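Local coordinates for protein R.Pab1 family restriction endonuclease (Campylobacter coli, PDB 7CFA) that probably recognises a specific DNA sequence and, as a restriction DNA glycosylase, excises a base from it, leading to cleavage of the DNA, at residues W51-D63 / G71-I83. The protein carries 2 engineered substitutions. Sequence-based numbering, arbitrary orientation.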
loop_
_atom_site.group_PDB
_atom_site.type_symbol
_atom_site.label_atom_id
_atom_site.label_comp_id
_atom_site.label_asym_id
_atom_site.label_seq_id
_atom_site.Cartn_x
_atom_site.Cartn_y
_atom_site.Cartn_z
ATOM N N TRP A 51 3.560 11.884 -9.698
ATOM C CA TRP A 51 2.315 12.652 -9.719
ATOM C C TRP A 51 1.154 11.695 -9.984
ATOM O O TRP A 51 0.971 11.231 -11.115
ATOM C CB TRP A 51 2.387 13.753 -10.778
ATOM C CG TRP A 51 1.193 14.664 -10.858
ATOM C CD1 TRP A 51 0.097 14.671 -10.041
ATOM C CD2 TRP A 51 0.983 15.707 -11.820
ATOM N NE1 TRP A 51 -0.781 15.656 -10.438
ATOM C CE2 TRP A 51 -0.260 16.304 -11.527
ATOM C CE3 TRP A 51 1.726 16.192 -12.900
ATOM C CZ2 TRP A 51 -0.773 17.361 -12.276
ATOM C CZ3 TRP A 51 1.214 17.241 -13.642
ATOM C CH2 TRP A 51 -0.024 17.812 -13.328
ATOM N N GLN A 52 0.372 11.400 -8.943
ATOM C CA GLN A 52 -0.845 10.602 -9.091
ATOM C C GLN A 52 -1.924 11.510 -9.674
ATOM O O GLN A 52 -2.772 12.068 -8.972
ATOM C CB GLN A 52 -1.273 9.994 -7.760
ATOM C CG GLN A 52 -2.445 9.029 -7.885
ATOM C CD GLN A 52 -2.854 8.423 -6.557
ATOM O OE1 GLN A 52 -2.343 8.799 -5.503
ATOM N NE2 GLN A 52 -3.782 7.474 -6.605
ATOM N N ILE A 53 -1.888 11.649 -10.993
ATOM C CA ILE A 53 -2.692 12.644 -11.691
ATOM C C ILE A 53 -4.075 12.080 -11.983
ATOM O O ILE A 53 -4.239 10.884 -12.256
ATOM C CB ILE A 53 -1.976 13.088 -12.981
ATOM C CG1 ILE A 53 -2.729 14.233 -13.660
ATOM C CG2 ILE A 53 -1.807 11.911 -13.934
ATOM C CD1 ILE A 53 -2.020 14.777 -14.876
ATOM N N GLY A 54 -5.088 12.946 -11.914
ATOM C CA GLY A 54 -6.440 12.602 -12.276
ATOM C C GLY A 54 -6.884 13.309 -13.548
ATOM O O GLY A 54 -6.170 14.120 -14.133
ATOM N N TYR A 55 -8.100 12.971 -13.975
ATOM C CA TYR A 55 -8.701 13.592 -15.144
ATOM C C TYR A 55 -10.051 14.239 -14.870
ATOM O O TYR A 55 -10.601 14.882 -15.771
ATOM C CB TYR A 55 -8.846 12.571 -16.288
ATOM C CG TYR A 55 -9.659 11.341 -15.951
ATOM C CD1 TYR A 55 -11.048 11.384 -15.936
ATOM C CD2 TYR A 55 -9.040 10.129 -15.670
ATOM C CE1 TYR A 55 -11.796 10.265 -15.634
ATOM C CE2 TYR A 55 -9.781 9.001 -15.369
ATOM C CZ TYR A 55 -11.160 9.077 -15.353
ATOM O OH TYR A 55 -11.912 7.964 -15.056
ATOM N N ASP A 56 -10.600 14.100 -13.668
ATOM C CA ASP A 56 -11.846 14.774 -13.335
ATOM C C ASP A 56 -11.936 14.962 -11.827
ATOM O O ASP A 56 -11.093 14.485 -11.063
ATOM C CB ASP A 56 -13.065 14.004 -13.860
ATOM C CG ASP A 56 -13.150 12.596 -13.316
ATOM O OD1 ASP A 56 -12.289 12.207 -12.498
ATOM O OD2 ASP A 56 -14.080 11.868 -13.717
ATOM N N MET A 57 -12.982 15.670 -11.411
ATOM C CA MET A 57 -13.240 15.920 -10.004
ATOM C C MET A 57 -14.742 16.071 -9.815
ATOM O O MET A 57 -15.428 16.614 -10.686
ATOM C CB MET A 57 -12.501 17.169 -9.509
ATOM C CG MET A 57 -12.723 17.468 -8.033
ATOM S SD MET A 57 -11.540 18.643 -7.348
ATOM C CE MET A 57 -11.747 20.033 -8.457
ATOM N N VAL A 58 -15.248 15.567 -8.687
ATOM C CA VAL A 58 -16.668 15.691 -8.387
ATOM C C VAL A 58 -17.038 17.164 -8.315
ATOM O O VAL A 58 -16.414 17.946 -7.588
ATOM C CB VAL A 58 -17.007 14.957 -7.083
ATOM C CG1 VAL A 58 -18.461 15.198 -6.705
ATOM C CG2 VAL A 58 -16.726 13.472 -7.229
ATOM N N ALA A 59 -18.051 17.550 -9.081
ATOM C CA ALA A 59 -18.469 18.937 -9.191
ATOM C C ALA A 59 -19.768 19.163 -8.432
ATOM O O ALA A 59 -20.498 18.225 -8.102
ATOM C CB ALA A 59 -18.643 19.340 -10.658
ATOM N N GLY A 60 -20.044 20.433 -8.154
ATOM C CA GLY A 60 -21.286 20.826 -7.530
ATOM C C GLY A 60 -22.404 20.962 -8.545
ATOM O O GLY A 60 -22.305 20.539 -9.698
ATOM N N LYS A 61 -23.493 21.582 -8.093
ATOM C CA LYS A 61 -24.663 21.765 -8.941
ATOM C C LYS A 61 -24.480 22.859 -9.984
ATOM O O LYS A 61 -25.336 22.995 -10.866
ATOM C CB LYS A 61 -25.884 22.083 -8.075
ATOM C CG LYS A 61 -25.730 23.341 -7.234
ATOM C CD LYS A 61 -26.943 23.572 -6.349
ATOM C CE LYS A 61 -26.784 24.837 -5.522
ATOM N NZ LYS A 61 -27.959 25.082 -4.637
ATOM N N ASN A 62 -23.399 23.637 -9.916
ATOM C CA ASN A 62 -23.220 24.775 -10.805
ATOM C C ASN A 62 -22.000 24.686 -11.708
ATOM O O ASN A 62 -21.976 25.362 -12.741
ATOM C CB ASN A 62 -23.130 26.077 -9.994
ATOM C CG ASN A 62 -24.395 26.360 -9.210
ATOM O OD1 ASN A 62 -25.503 26.130 -9.697
ATOM N ND2 ASN A 62 -24.238 26.854 -7.988
ATOM N N ASP A 63 -21.000 23.877 -11.365
ATOM C CA ASP A 63 -19.745 23.831 -12.106
ATOM C C ASP A 63 -19.497 22.462 -12.734
ATOM O O ASP A 63 -18.346 22.073 -12.957
ATOM C CB ASP A 63 -18.575 24.225 -11.204
ATOM C CG ASP A 63 -18.495 23.378 -9.951
ATOM O OD1 ASP A 63 -19.393 22.535 -9.735
ATOM O OD2 ASP A 63 -17.532 23.553 -9.178
ATOM N N GLY A 71 -22.593 7.955 -12.189
ATOM C CA GLY A 71 -23.771 8.789 -12.078
ATOM C C GLY A 71 -23.579 10.069 -11.300
ATOM O O GLY A 71 -24.569 10.714 -10.941
ATOM N N LYS A 72 -22.340 10.463 -11.031
ATOM C CA LYS A 72 -22.050 11.655 -10.248
ATOM C C LYS A 72 -21.727 12.838 -11.151
ATOM O O LYS A 72 -21.269 12.684 -12.286
ATOM C CB LYS A 72 -20.881 11.406 -9.291
ATOM C CG LYS A 72 -21.171 10.396 -8.195
ATOM C CD LYS A 72 -19.990 10.268 -7.247
ATOM C CE LYS A 72 -20.304 9.323 -6.100
ATOM N NZ LYS A 72 -19.168 9.221 -5.144
ATOM N N ASP A 73 -21.973 14.035 -10.623
ATOM C CA ASP A 73 -21.572 15.256 -11.307
ATOM C C ASP A 73 -20.054 15.381 -11.296
ATOM O O ASP A 73 -19.422 15.310 -10.237
ATOM C CB ASP A 73 -22.207 16.478 -10.644
ATOM C CG ASP A 73 -23.719 16.487 -10.762
ATOM O OD1 ASP A 73 -24.240 15.972 -11.774
ATOM O OD2 ASP A 73 -24.384 17.015 -9.845
ATOM N N LYS A 74 -19.471 15.567 -12.477
ATOM C CA LYS A 74 -18.029 15.646 -12.640
ATOM C C LYS A 74 -17.670 16.874 -13.463
ATOM O O LYS A 74 -18.460 17.344 -14.286
ATOM C CB LYS A 74 -17.472 14.393 -13.326
ATOM C CG LYS A 74 -17.573 13.115 -12.512
ATOM C CD LYS A 74 -16.388 12.966 -11.573
ATOM C CE LYS A 74 -16.323 11.565 -10.986
ATOM N NZ LYS A 74 -15.052 11.336 -10.247
ATOM N N LYS A 75 -16.462 17.386 -13.237
ATOM C CA LYS A 75 -15.932 18.489 -14.021
ATOM C C LYS A 75 -14.477 18.204 -14.361
ATOM O O LYS A 75 -13.837 17.334 -13.765
ATOM C CB LYS A 75 -16.056 19.828 -13.282
ATOM C CG LYS A 75 -15.265 19.910 -11.988
ATOM C CD LYS A 75 -15.436 21.273 -11.341
ATOM C CE LYS A 75 -14.652 21.375 -10.047
ATOM N NZ LYS A 75 -14.765 22.728 -9.441
ATOM N N LEU A 76 -13.959 18.952 -15.332
ATOM C CA LEU A 76 -12.589 18.753 -15.776
ATOM C C LEU A 76 -11.609 19.103 -14.662
ATOM O O LEU A 76 -11.874 19.959 -13.813
ATOM C CB LEU A 76 -12.297 19.596 -17.017
ATOM C CG LEU A 76 -13.180 19.332 -18.238
ATOM C CD1 LEU A 76 -12.694 20.136 -19.431
ATOM C CD2 LEU A 76 -13.228 17.848 -18.568
ATOM N N TYR A 77 -10.463 18.425 -14.676
ATOM C CA TYR A 77 -9.480 18.569 -13.609
ATOM C C TYR A 77 -8.150 18.003 -14.082
ATOM O O TYR A 77 -8.111 16.917 -14.669
ATOM C CB TYR A 77 -9.958 17.856 -12.337
ATOM C CG TYR A 77 -9.011 17.937 -11.163
ATOM C CD1 TYR A 77 -8.686 19.158 -10.587
ATOM C CD2 TYR A 77 -8.464 16.786 -10.610
ATOM C CE1 TYR A 77 -7.825 19.231 -9.506
ATOM C CE2 TYR A 77 -7.606 16.848 -9.530
ATOM C CZ TYR A 77 -7.289 18.072 -8.980
ATOM O OH TYR A 77 -6.432 18.135 -7.904
ATOM N N GLU A 78 -7.073 18.747 -13.832
ATOM C CA GLU A 78 -5.713 18.320 -14.142
ATOM C C GLU A 78 -5.555 17.897 -15.597
ATOM O O GLU A 78 -5.486 18.748 -16.486
ATOM C CB GLU A 78 -5.286 17.192 -13.199
ATOM C CG GLU A 78 -5.048 17.677 -11.779
ATOM C CD GLU A 78 -4.377 16.642 -10.900
ATOM O OE1 GLU A 78 -4.598 15.432 -11.117
ATOM O OE2 GLU A 78 -3.621 17.046 -9.991
ATOM N N LEU A 79 -5.501 16.585 -15.847
ATOM C CA LEU A 79 -5.203 16.089 -17.189
ATOM C C LEU A 79 -6.220 16.587 -18.209
ATOM O O LEU A 79 -5.849 17.100 -19.273
ATOM C CB LEU A 79 -5.153 14.561 -17.185
ATOM C CG LEU A 79 -4.951 13.902 -18.552
ATOM C CD1 LEU A 79 -3.640 14.354 -19.180
ATOM C CD2 LEU A 79 -4.999 12.388 -18.433
ATOM N N SER A 80 -7.513 16.447 -17.906
ATOM C CA SER A 80 -8.531 16.857 -18.868
ATOM C C SER A 80 -8.612 18.371 -18.992
ATOM O O SER A 80 -8.935 18.885 -20.069
ATOM C CB SER A 80 -9.892 16.283 -18.478
ATOM O OG SER A 80 -10.362 16.857 -17.272
ATOM N N ASP A 81 -8.328 19.100 -17.910
ATOM C CA ASP A 81 -8.280 20.554 -18.005
ATOM C C ASP A 81 -7.098 21.019 -18.844
ATOM O O ASP A 81 -7.201 22.028 -19.550
ATOM C CB ASP A 81 -8.218 21.175 -16.611
ATOM C CG ASP A 81 -8.210 22.689 -16.653
ATOM O OD1 ASP A 81 -9.149 23.268 -17.238
ATOM O OD2 ASP A 81 -7.269 23.299 -16.103
ATOM N N ILE A 82 -5.973 20.304 -18.778
ATOM C CA ILE A 82 -4.833 20.630 -19.631
ATOM C C ILE A 82 -5.195 20.418 -21.095
ATOM O O ILE A 82 -4.931 21.272 -21.949
ATOM C CB ILE A 82 -3.605 19.795 -19.227
ATOM C CG1 ILE A 82 -3.094 20.227 -17.851
ATOM C CG2 ILE A 82 -2.505 19.919 -20.271
ATOM C CD1 ILE A 82 -2.171 19.217 -17.200
ATOM N N ILE A 83 -5.819 19.279 -21.401
ATOM C CA ILE A 83 -6.209 18.989 -22.775
ATOM C C ILE A 83 -7.270 19.968 -23.257
ATOM O O ILE A 83 -7.269 20.367 -24.428
ATOM C CB ILE A 83 -6.676 17.525 -22.882
ATOM C CG1 ILE A 83 -5.506 16.583 -22.585
ATOM C CG2 ILE A 83 -7.265 17.236 -24.257
ATOM C CD1 ILE A 83 -5.866 15.118 -22.622
#
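The carboxylate of Glu-78, the N-cap residue of helix 79-88, grips the 51-63 segment at two points. Gly-54 N gives Glu-78 OE1 a straight bond of 2.7 Å, nearly along the C-O axis. Trp-51 NE1 reaches Glu-78 OE2 at 3.2 Å; its N-H points there within the indole plane, while OE2 is met from above the carboxylate plane, the two planes being almost perpendicular. CG1 of Ile-53, anti to the backbone N (chi1 -174°), passes 3.4 Å from Glu-78 OE1. Beside this grip, Leu-79 N binds Gly-54 O at 3.1 Å. Ser-80 OG, which accepts from Tyr-77 N, lies 2.5 Å from Tyr-55 O, a doubtfully short hydrogen bond.

Further along, Met-57 and Lys-75 form an antiparallel hydrogen-bonded pair, and Ala-59 N bonds Asp-73 O from above the carbonyl plane. The Tyr-77 ring is sandwiched: Glu-78 CG sits over the centre of one face, and Met-57 SD over the opposite face, offset toward the rim, 4.4 Å from the centroid, a Met-aromatic contact. On that same side of the sheet, extended Lys-75 runs alongside Met-57 to a salt bridge, NZ to Asp-63 OD2, 2.9 Å. Asp-63 OD1 accepts from Gly-60 N through its syn lone pair.

Lys-20 NZ joins Glu-78 OE1 to Gln-52 O. Strand 66-67 completes the three-stranded sheet beyond 73-76; Trp-51 packs on strands 8-13 and 166-175, Tyr-55 on helix 223-237 and, edge-to-face with Phe-218, helix 208-219, where Leu-79 also packs.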